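Local coordinates for protein francisella virulence factor (Francisella novicida, PDB 5EVG) that is of uncertain molecular function but probably contributes to the virulence of Francisella in its host, at residues T46-S51 with D61-E66. Sequence-based numbering, arbitrary orientation.
Sequences TSTHVS and DKNLKE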
loop_
_atom_site.group_PDB
_atom_site.type_symbol
_atom_site.label_atom_id
_atom_site.label_comp_id
_atom_site.label_asym_id
_atom_site.label_seq_id
_atom_site.Cartn_x
_atom_site.Cartn_y
_atom_site.Cartn_z
ATOM N N THR A 46 -4.690 -1.485 -0.586
ATOM C CA THR A 46 -5.568 -0.316 -0.620
ATOM C C THR A 46 -6.116 -0.133 -2.030
ATOM O O THR A 46 -5.553 -0.647 -3.002
ATOM C CB THR A 46 -4.849 0.962 -0.159
ATOM O OG1 THR A 46 -3.816 1.310 -1.091
ATOM C CG2 THR A 46 -4.243 0.755 1.231
ATOM N N SER A 47 -7.237 0.593 -2.133
ATOM C CA SER A 47 -7.948 0.692 -3.397
ATOM C C SER A 47 -8.779 1.971 -3.437
ATOM O O SER A 47 -9.326 2.395 -2.417
ATOM C CB SER A 47 -8.861 -0.526 -3.594
ATOM O OG SER A 47 -9.567 -0.448 -4.810
ATOM N N THR A 48 -8.888 2.559 -4.639
ATOM C CA THR A 48 -9.744 3.713 -4.918
ATOM C C THR A 48 -10.319 3.579 -6.324
ATOM O O THR A 48 -9.596 3.220 -7.264
ATOM C CB THR A 48 -8.975 5.045 -4.815
ATOM O OG1 THR A 48 -8.231 5.074 -3.596
ATOM C CG2 THR A 48 -9.943 6.241 -4.819
ATOM N N HIS A 49 -11.613 3.859 -6.460
ATOM C CA HIS A 49 -12.244 3.835 -7.772
ATOM C C HIS A 49 -11.643 4.908 -8.676
ATOM O O HIS A 49 -11.229 5.976 -8.221
ATOM C CB HIS A 49 -13.752 4.044 -7.648
ATOM C CG HIS A 49 -14.439 4.203 -8.966
ATOM N ND1 HIS A 49 -14.763 3.131 -9.767
ATOM C CD2 HIS A 49 -14.817 5.311 -9.647
ATOM C CE1 HIS A 49 -15.338 3.568 -10.874
ATOM N NE2 HIS A 49 -15.378 4.887 -10.828
ATOM N N VAL A 50 -11.615 4.625 -9.976
ATOM C CA VAL A 50 -11.052 5.535 -10.965
ATOM C C VAL A 50 -12.023 5.656 -12.136
ATOM O O VAL A 50 -12.575 4.654 -12.606
ATOM C CB VAL A 50 -9.655 5.065 -11.431
ATOM C CG1 VAL A 50 -9.689 3.641 -11.969
ATOM C CG2 VAL A 50 -9.079 6.025 -12.451
ATOM N N SER A 51 -12.252 6.888 -12.590
ATOM C CA SER A 51 -13.083 7.120 -13.765
ATOM C C SER A 51 -12.352 7.838 -14.891
ATOM O O SER A 51 -12.952 8.062 -15.948
ATOM C CB SER A 51 -14.354 7.901 -13.385
ATOM O OG SER A 51 -14.232 8.553 -12.133
ATOM N N ASP A 61 -1.009 7.692 -5.520
ATOM C CA ASP A 61 -0.526 8.403 -4.342
ATOM C C ASP A 61 -1.546 8.346 -3.211
ATOM O O ASP A 61 -1.173 8.188 -2.046
ATOM C CB ASP A 61 -0.185 9.854 -4.694
ATOM C CG ASP A 61 1.194 9.998 -5.305
ATOM O OD1 ASP A 61 2.098 9.205 -4.931
ATOM O OD2 ASP A 61 1.378 10.902 -6.152
ATOM N N LYS A 62 -2.842 8.459 -3.533
ATOM C CA LYS A 62 -3.884 8.331 -2.512
ATOM C C LYS A 62 -3.862 6.942 -1.870
ATOM O O LYS A 62 -3.995 6.798 -0.645
ATOM C CB LYS A 62 -5.249 8.599 -3.141
ATOM C CG LYS A 62 -6.376 8.867 -2.152
ATOM C CD LYS A 62 -7.520 9.632 -2.825
ATOM C CE LYS A 62 -8.867 9.418 -2.126
ATOM N NZ LYS A 62 -8.817 9.676 -0.659
ATOM N N ASN A 63 -3.758 5.902 -2.699
ATOM C CA ASN A 63 -3.575 4.537 -2.207
ATOM C C ASN A 63 -2.361 4.439 -1.295
ATOM O O ASN A 63 -2.410 3.802 -0.234
ATOM C CB ASN A 63 -3.365 3.590 -3.384
ATOM C CG ASN A 63 -4.651 3.314 -4.152
ATOM O OD1 ASN A 63 -4.632 2.684 -5.211
ATOM N ND2 ASN A 63 -5.763 3.747 -3.607
ATOM N N LEU A 64 -1.249 5.035 -1.717
ATOM C CA LEU A 64 -0.021 4.937 -0.931
ATOM C C LEU A 64 -0.158 5.659 0.404
ATOM O O LEU A 64 0.355 5.184 1.424
ATOM C CB LEU A 64 1.149 5.494 -1.731
ATOM C CG LEU A 64 2.511 5.473 -1.050
ATOM C CD1 LEU A 64 2.842 4.027 -0.592
ATOM C CD2 LEU A 64 3.563 6.040 -2.002
ATOM N N LYS A 65 -0.862 6.802 0.421
ATOM C CA LYS A 65 -1.072 7.523 1.676
ATOM C C LYS A 65 -1.804 6.654 2.687
ATOM O O LYS A 65 -1.433 6.617 3.865
ATOM C CB LYS A 65 -1.853 8.824 1.427
ATOM C CG LYS A 65 -2.020 9.698 2.668
ATOM C CD LYS A 65 -2.851 10.964 2.354
ATOM C CE LYS A 65 -2.934 11.894 3.533
ATOM N NZ LYS A 65 -3.715 13.114 3.155
ATOM N N GLU A 66 -2.850 5.940 2.240
ATOM C CA GLU A 66 -3.589 5.060 3.140
ATOM C C GLU A 66 -2.723 3.880 3.572
ATOM O O GLU A 66 -2.791 3.433 4.726
ATOM C CB GLU A 66 -4.869 4.572 2.458
ATOM C CG GLU A 66 -5.663 3.520 3.225
ATOM C CD GLU A 66 -6.277 4.046 4.511
ATOM O OE1 GLU A 66 -6.282 5.277 4.726
ATOM O OE2 GLU A 66 -6.773 3.221 5.300
#
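With chi1 at 66°, Thr46 turns its OG1 in between its own backbone N and carbonyl carbon, toward segment 61-66 of helix 56-73, while CG2 stands anti to the carbonyl carbon and faces Glu66. The hydroxyl donates a hydrogen bond from OG1 to the main-chain O of Asn63, 3.0 Å away. It meets that oxygen nearly side-on to the C=O direction (C=O...OG1 angle 102°) and from above the carbonyl plane, not along a lone pair. Threonine suits this buried place because one beta-branched residue supplies both a donor for the helix carbonyl and a methyl for packing: CG2 lies 3.7 Å from CG of Glu66, whose methylenes pack here while its carboxylate leads away from the strand. With CG opposite its carbonyl carbon, the Asn63 side chain passes Thr46 OG1, 3.3 Å from Asn63 CB; short and polar, it suits a buried helix-sheet boundary, setting its amide beside the Thr48 hydroxyl. That hydroxyl is hydrogen-bonded to Thr6, which also touches Asn63, Lys62 and Glu66. Helix 56-73 runs against one face of the mixed sheet, roughly antiparallel to strand 42-49 (145° between the local axes), and Asn63 also reaches the adjoining strand 95-103 at Val96 and Leu98.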